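Local coordinates for protein orotidine 5'-phosphate decarboxylase (Lactobacillus acidophilus, PDB 3TFX) that probably catalyses the decarboxylation of orotidine 5'-monophosphate to uridine 5'-monophosphate, the last step of de novo UMP synthesis, as a homodimer, at residues 113-125 / 149-162. Numbering follows the deposited sequence.
Sequences HSVPKLLAVTELT and LAKMAKHSGADGVI
Asp159 and Leu118 hold each other by two hydrogen bonds: the N-H of Leu118 points almost straight at Asp159 OD2 (171° at the hydrogen), with N to OD2 2.8 Å, and Asp159 N returns a bond of 2.7 Å to Leu118 O within the carbonyl plane. With CG anti to the carbonyl carbon (chi1 -58°), the carboxylate is swung beside its own backbone N, and OD2 accepts through its anti lone pair; a salt bridge from Lys102 to the same OD2 probably steadies its charge. Leu118 O also takes a weak bond from Gly160 N. Further along, the ladder becomes regular, with Ala120 N to Gly160 O at 2.9 Å and Ile162 N to Ala120 O at 3.0 Å, and beyond it a water joins Thr122 N to Ile162 O. Strands 117-121 and 160-162 thus illustrate how neighbouring parallel strands of a TIM barrel are paired, here joined by a right-handed beta-alpha-beta crossover through helix 142-155. That helix packs on the outer face, where Ala153 CB meets Ala120 CB at 3.5 Å; just past the strand end, Leu149 CB lies 3.4 Å from Thr122 OG1. On the inner face, Leu119 CD1 meets Ile162 CD1 at 3.8 Å, the two side chains crossing nearly at right angles, while Leu119 CD2 rests on the bare CA of Gly160. Val121 CG2 touches Ile162 CG1, and the Val121 side chain also comes within about 4 Å of that of Lys64, the predicted proton donor.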
ATOM      1  N   HIS A 113      22.340   7.830 -10.005  1.00 26.90           N
ATOM      2  CA  HIS A 113      21.157   8.375  -9.330  1.00 26.19           C
ATOM      3  C   HIS A 113      21.188   8.212  -7.810  1.00 24.77           C
ATOM      4  O   HIS A 113      21.904   7.373  -7.265  1.00 24.27           O
ATOM      5  CB  HIS A 113      19.883   7.744  -9.889  1.00 26.79           C
ATOM      6  CG  HIS A 113      19.611   8.089 -11.321  1.00 29.44           C
ATOM      7  ND1 HIS A 113      20.537   7.895 -12.326  1.00 32.10           N
ATOM      8  CD2 HIS A 113      18.509   8.599 -11.918  1.00 31.40           C
ATOM      9  CE1 HIS A 113      20.018   8.280 -13.479  1.00 32.81           C
ATOM     10  NE2 HIS A 113      18.787   8.707 -13.259  1.00 32.91           N
ATOM     11  N   SER A 114      20.392   9.028  -7.131  1.00 23.17           N
ATOM     12  CA  SER A 114      20.323   8.996  -5.682  1.00 21.87           C
ATOM     13  C   SER A 114      19.232   8.013  -5.204  1.00 20.00           C
ATOM     14  O   SER A 114      18.128   7.986  -5.755  1.00 19.65           O
ATOM     15  CB  SER A 114      20.085  10.415  -5.158  1.00 22.08           C
ATOM     16  OG  SER A 114      19.848  10.410  -3.763  1.00 25.38           O
ATOM     17  N   VAL A 115      19.551   7.203  -4.193  1.00 17.96           N
ATOM     18  CA  VAL A 115      18.601   6.225  -3.642  1.00 15.53           C
ATOM     19  C   VAL A 115      17.424   6.973  -2.995  1.00 14.65           C
ATOM     20  O   VAL A 115      17.630   7.853  -2.154  1.00 13.90           O
ATOM     21  CB  VAL A 115      19.244   5.290  -2.578  1.00 15.56           C
ATOM     22  CG1 VAL A 115      18.218   4.255  -2.064  1.00 14.00           C
ATOM     23  CG2 VAL A 115      20.499   4.578  -3.113  1.00 15.01           C
ATOM     24  N   PRO A 116      16.188   6.626  -3.385  1.00 13.58           N
ATOM     25  CA  PRO A 116      15.018   7.251  -2.788  1.00 12.90           C
ATOM     26  C   PRO A 116      15.048   7.161  -1.257  1.00 12.44           C
ATOM     27  O   PRO A 116      15.581   6.199  -0.698  1.00 12.60           O
ATOM     28  CB  PRO A 116      13.861   6.411  -3.336  1.00 13.69           C
ATOM     29  CG  PRO A 116      14.342   5.862  -4.610  1.00 12.62           C
ATOM     30  CD  PRO A 116      15.833   5.712  -4.486  1.00 13.67           C
ATOM     31  N   LYS A 117      14.498   8.165  -0.590  1.00 11.35           N
ATOM     32  CA  LYS A 117      14.416   8.153   0.872  1.00 10.87           C
ATOM     33  C   LYS A 117      13.203   7.322   1.282  1.00 10.12           C
ATOM     34  O   LYS A 117      12.137   7.470   0.705  1.00 10.18           O
ATOM     35  CB  LYS A 117      14.327   9.584   1.429  1.00 10.46           C
ATOM     36  CG  LYS A 117      15.515  10.460   1.060  1.00 11.79           C
ATOM     37  CD  LYS A 117      16.632  10.266   2.075  1.00 15.85           C
ATOM     38  CE  LYS A 117      17.996  10.081   1.440  1.00 19.01           C
ATOM     39  NZ  LYS A 117      18.629  11.349   1.008  1.00 20.98           N
ATOM     40  N   LEU A 118      13.384   6.434   2.256  1.00  9.53           N
ATOM     41  CA  LEU A 118      12.301   5.571   2.733  1.00  8.60           C
ATOM     42  C   LEU A 118      11.676   6.184   3.966  1.00  8.18           C
ATOM     43  O   LEU A 118      12.334   6.358   4.992  1.00  8.26           O
ATOM     44  CB  LEU A 118      12.831   4.173   3.074  1.00  8.38           C
ATOM     45  CG  LEU A 118      11.873   3.133   3.655  1.00  8.56           C
ATOM     46  CD1 LEU A 118      10.745   2.819   2.665  1.00  5.00           C
ATOM     47  CD2 LEU A 118      12.660   1.852   4.041  1.00  6.96           C
ATOM     48  N   LEU A 119      10.397   6.487   3.881  1.00  7.67           N
ATOM     49  CA  LEU A 119       9.721   7.114   5.000  1.00  7.65           C
ATOM     50  C   LEU A 119       8.705   6.155   5.594  1.00  7.33           C
ATOM     51  O   LEU A 119       7.936   5.531   4.862  1.00  7.67           O
ATOM     52  CB  LEU A 119       9.027   8.407   4.539  1.00  7.85           C
ATOM     53  CG  LEU A 119       9.897   9.438   3.822  1.00  7.39           C
ATOM     54  CD1 LEU A 119       9.022  10.478   3.118  1.00  5.48           C
ATOM     55  CD2 LEU A 119      10.834  10.113   4.818  1.00  7.34           C
ATOM     56  N   ALA A 120       8.688   6.055   6.913  1.00  6.86           N
ATOM     57  CA  ALA A 120       7.745   5.172   7.596  1.00  7.76           C
ATOM     58  C   ALA A 120       6.500   5.919   7.999  1.00  8.29           C
ATOM     59  O   ALA A 120       6.561   7.028   8.550  1.00  8.53           O
ATOM     60  CB  ALA A 120       8.376   4.522   8.821  1.00  7.22           C
ATOM     61  N   VAL A 121       5.367   5.319   7.678  1.00  8.96           N
ATOM     62  CA  VAL A 121       4.111   5.736   8.235  1.00 10.09           C
ATOM     63  C   VAL A 121       3.974   5.028   9.555  1.00 11.26           C
ATOM     64  O   VAL A 121       4.375   3.865   9.720  1.00 11.47           O
ATOM     65  CB  VAL A 121       2.926   5.407   7.304  1.00 10.83           C
ATOM     66  CG1 VAL A 121       1.578   5.467   8.056  1.00 10.04           C
ATOM     67  CG2 VAL A 121       2.945   6.363   6.105  1.00 10.70           C
ATOM     68  N   THR A 122       3.394   5.744  10.496  1.00 12.17           N
ATOM     69  CA  THR A 122       3.348   5.320  11.858  1.00 13.41           C
ATOM     70  C   THR A 122       1.878   4.907  12.115  1.00 14.13           C
ATOM     71  O   THR A 122       1.473   3.768  11.766  1.00 13.73           O
ATOM     72  CB  THR A 122       3.976   6.483  12.694  1.00 13.77           C
ATOM     73  OG1 THR A 122       5.173   6.050  13.356  1.00 16.14           O
ATOM     74  CG2 THR A 122       3.031   7.215  13.592  1.00 11.87           C
ATOM     75  N   GLU A 123       1.083   5.806  12.685  1.00 14.45           N
ATOM     76  CA  GLU A 123      -0.354   5.615  12.750  1.00 15.95           C
ATOM     77  C   GLU A 123      -0.973   6.653  11.846  1.00 16.52           C
ATOM     78  O   GLU A 123      -0.639   7.828  11.939  1.00 17.31           O
ATOM     79  CB  GLU A 123      -0.879   5.759  14.185  1.00 16.08           C
ATOM     80  CG  GLU A 123      -0.442   4.639  15.146  1.00 15.59           C
ATOM     81  CD  GLU A 123      -1.064   3.283  14.820  1.00 16.74           C
ATOM     82  OE1 GLU A 123      -2.073   3.216  14.075  1.00 16.34           O
ATOM     83  OE2 GLU A 123      -0.549   2.269  15.317  1.00 16.70           O
ATOM     84  N   LEU A 124      -1.851   6.224  10.953  1.00 17.37           N
ATOM     85  CA  LEU A 124      -2.523   7.152  10.050  1.00 18.73           C
ATOM     86  C   LEU A 124      -3.381   8.141  10.844  1.00 19.47           C
ATOM     87  O   LEU A 124      -3.885   7.802  11.921  1.00 19.77           O
ATOM     88  CB  LEU A 124      -3.389   6.387   9.044  1.00 18.69           C
ATOM     89  CG  LEU A 124      -2.678   5.497   8.008  1.00 18.84           C
ATOM     90  CD1 LEU A 124      -3.662   4.487   7.425  1.00 18.28           C
ATOM     91  CD2 LEU A 124      -2.051   6.330   6.897  1.00 18.51           C
ATOM     92  N   THR A 125      -3.549   9.354  10.315  1.00 20.89           N
ATOM     93  CA  THR A 125      -4.394  10.371  10.969  1.00 21.94           C
ATOM     94  C   THR A 125      -5.839   9.869  11.066  1.00 22.40           C
ATOM     95  O   THR A 125      -6.625  10.374  11.872  1.00 23.00           O
ATOM     96  CB  THR A 125      -4.354  11.753  10.245  1.00 21.99           C
ATOM     97  OG1 THR A 125      -4.878  11.624   8.916  1.00 22.84           O
ATOM     98  CG2 THR A 125      -2.918  12.297  10.164  1.00 22.28           C
ATOM     99  N   LEU A 149       6.988   3.015  16.988  1.00 12.16           N
ATOM    100  CA  LEU A 149       7.041   2.746  15.545  1.00 12.24           C
ATOM    101  C   LEU A 149       8.142   3.572  14.864  1.00 12.07           C
ATOM    102  O   LEU A 149       8.887   3.059  14.044  1.00 11.30           O
ATOM    103  CB  LEU A 149       5.686   3.062  14.911  1.00 11.93           C
ATOM    104  CG  LEU A 149       4.665   1.950  14.618  1.00 12.74           C
ATOM    105  CD1 LEU A 149       4.937   0.601  15.264  1.00 12.62           C
ATOM    106  CD2 LEU A 149       3.260   2.417  14.864  1.00 10.90           C
ATOM    107  N   ALA A 150       8.251   4.847  15.234  1.00 12.34           N
ATOM    108  CA  ALA A 150       9.267   5.718  14.656  1.00 13.07           C
ATOM    109  C   ALA A 150      10.696   5.249  14.988  1.00 13.60           C
ATOM    110  O   ALA A 150      11.531   5.131  14.089  1.00 13.52           O
ATOM    111  CB  ALA A 150       9.043   7.161  15.075  1.00 12.37           C
ATOM    112  N   LYS A 151      10.965   4.969  16.266  1.00 14.50           N
ATOM    113  CA  LYS A 151      12.282   4.486  16.699  1.00 15.69           C
ATOM    114  C   LYS A 151      12.675   3.207  15.959  1.00 15.84           C
ATOM    115  O   LYS A 151      13.790   3.097  15.433  1.00 15.38           O
ATOM    116  CB  LYS A 151      12.314   4.245  18.208  1.00 16.29           C
ATOM    117  CG  LYS A 151      12.434   5.501  19.055  1.00 18.85           C
ATOM    118  CD  LYS A 151      12.410   5.205  20.548  1.00 23.09           C
ATOM    119  CE  LYS A 151      13.667   4.465  21.015  1.00 25.88           C
ATOM    120  NZ  LYS A 151      14.914   5.296  20.908  1.00 28.54           N
HETATM  121  N   MSE A 152      11.739   2.262  15.900  1.00 16.43           N
HETATM  122  CA  MSE A 152      11.950   1.008  15.192  1.00 17.30           C
HETATM  123  C   MSE A 152      12.260   1.222  13.718  1.00 15.93           C
HETATM  124  O   MSE A 152      13.137   0.548  13.172  1.00 15.36           O
HETATM  125  CB  MSE A 152      10.749   0.070  15.345  1.00 18.87           C
HETATM  126  CG  MSE A 152      10.996  -1.333  14.771  1.00 24.16           C
HETATM  127 SE   MSE A 152       9.350  -2.362  14.550  1.00 40.75          SE
HETATM  128  CE  MSE A 152       8.488  -1.262  13.187  1.00 35.52           C
ATOM    129  N   ALA A 153      11.545   2.147  13.082  1.00 14.54           N
ATOM    130  CA  ALA A 153      11.801   2.490  11.682  1.00 14.12           C
ATOM    131  C   ALA A 153      13.225   2.998  11.489  1.00 13.97           C
ATOM    132  O   ALA A 153      13.926   2.549  10.576  1.00 13.81           O
ATOM    133  CB  ALA A 153      10.789   3.536  11.184  1.00 14.01           C
ATOM    134  N   LYS A 154      13.641   3.939  12.340  1.00 13.62           N
ATOM    135  CA  LYS A 154      15.036   4.414  12.357  1.00 14.35           C
ATOM    136  C   LYS A 154      16.027   3.251  12.491  1.00 14.75           C
ATOM    137  O   LYS A 154      16.976   3.168  11.729  1.00 14.10           O
ATOM    138  CB  LYS A 154      15.260   5.460  13.464  1.00 14.12           C
ATOM    139  CG  LYS A 154      16.721   5.763  13.843  1.00 14.41           C
ATOM    140  CD  LYS A 154      17.457   6.533  12.765  1.00 16.67           C
ATOM    141  CE  LYS A 154      18.867   6.936  13.183  1.00 16.44           C
ATOM    142  NZ  LYS A 154      19.575   7.621  12.047  1.00 15.09           N
ATOM    143  N   HIS A 155      15.790   2.343  13.439  1.00 15.55           N
ATOM    144  CA  HIS A 155      16.692   1.192  13.613  1.00 15.96           C
ATOM    145  C   HIS A 155      16.572   0.131  12.529  1.00 15.60           C
ATOM    146  O   HIS A 155      17.356  -0.810  12.505  1.00 15.56           O
ATOM    147  CB  HIS A 155      16.531   0.557  14.994  1.00 16.59           C
ATOM    148  CG  HIS A 155      16.867   1.483  16.117  1.00 18.88           C
ATOM    149  ND1 HIS A 155      17.972   2.308  16.091  1.00 21.60           N
ATOM    150  CD2 HIS A 155      16.248   1.717  17.298  1.00 21.02           C
ATOM    151  CE1 HIS A 155      18.008   3.027  17.199  1.00 23.06           C
ATOM    152  NE2 HIS A 155      16.980   2.678  17.954  1.00 23.64           N
ATOM    153  N   SER A 156      15.620   0.304  11.615  1.00 15.18           N
ATOM    154  CA  SER A 156      15.392  -0.672  10.557  1.00 15.03           C
ATOM    155  C   SER A 156      15.689  -0.188   9.136  1.00 14.89           C
ATOM    156  O   SER A 156      15.209  -0.783   8.174  1.00 15.31           O
ATOM    157  CB  SER A 156      13.960  -1.193  10.629  1.00 15.32           C
ATOM    158  OG  SER A 156      13.681  -1.696  11.918  1.00 15.94           O
ATOM    159  N   GLY A 157      16.453   0.890   8.997  1.00 14.33           N
ATOM    160  CA  GLY A 157      16.797   1.411   7.669  1.00 14.05           C
ATOM    161  C   GLY A 157      15.908   2.488   7.058  1.00 13.40           C
ATOM    162  O   GLY A 157      16.166   2.941   5.944  1.00 12.96           O
ATOM    163  N   ALA A 158      14.861   2.909   7.756  1.00 12.95           N
ATOM    164  CA  ALA A 158      14.059   4.036   7.251  1.00 11.74           C
ATOM    165  C   ALA A 158      14.866   5.327   7.344  1.00 11.38           C
ATOM    166  O   ALA A 158      15.623   5.525   8.281  1.00 11.01           O
ATOM    167  CB  ALA A 158      12.757   4.170   8.007  1.00 11.45           C
ATOM    168  N   ASP A 159      14.701   6.207   6.368  1.00 11.41           N
ATOM    169  CA  ASP A 159      15.387   7.492   6.388  1.00 11.55           C
ATOM    170  C   ASP A 159      14.607   8.580   7.119  1.00 11.36           C
ATOM    171  O   ASP A 159      15.151   9.638   7.442  1.00 10.26           O
ATOM    172  CB  ASP A 159      15.689   7.930   4.967  1.00 11.75           C
ATOM    173  CG  ASP A 159      16.535   6.927   4.234  1.00 12.81           C
ATOM    174  OD1 ASP A 159      17.684   6.692   4.667  1.00 14.79           O
ATOM    175  OD2 ASP A 159      16.051   6.374   3.228  1.00 14.24           O
ATOM    176  N   GLY A 160      13.332   8.315   7.376  1.00 11.05           N
ATOM    177  CA  GLY A 160      12.485   9.301   8.029  1.00 11.07           C
ATOM    178  C   GLY A 160      11.113   8.762   8.351  1.00 11.22           C
ATOM    179  O   GLY A 160      10.845   7.575   8.141  1.00 10.38           O
ATOM    180  N   VAL A 161      10.265   9.631   8.916  1.00 11.21           N
ATOM    181  CA  VAL A 161       8.873   9.304   9.198  1.00 11.68           C
ATOM    182  C   VAL A 161       7.924  10.416   8.717  1.00 11.74           C
ATOM    183  O   VAL A 161       8.309  11.575   8.599  1.00 10.84           O
ATOM    184  CB  VAL A 161       8.612   9.121  10.707  1.00 12.03           C
ATOM    185  CG1 VAL A 161       9.137   7.794  11.186  1.00 12.96           C
ATOM    186  CG2 VAL A 161       9.187  10.315  11.511  1.00 11.82           C
ATOM    187  N   ILE A 162       6.675  10.046   8.471  1.00 12.23           N
ATOM    188  CA  ILE A 162       5.608  11.012   8.311  1.00 12.26           C
ATOM    189  C   ILE A 162       5.039  11.245   9.700  1.00 13.04           C
ATOM    190  O   ILE A 162       4.608  10.299  10.348  1.00 12.93           O
ATOM    191  CB  ILE A 162       4.478  10.459   7.405  1.00 13.33           C
ATOM    192  CG1 ILE A 162       5.039   9.853   6.100  1.00 11.60           C
ATOM    193  CG2 ILE A 162       3.341  11.517   7.229  1.00 12.86           C
ATOM    194  CD1 ILE A 162       5.834  10.794   5.203  1.00 10.98           C
TER
HETATM  195  O   HOH W   1       2.817   8.483   9.925  1.00 12.64           O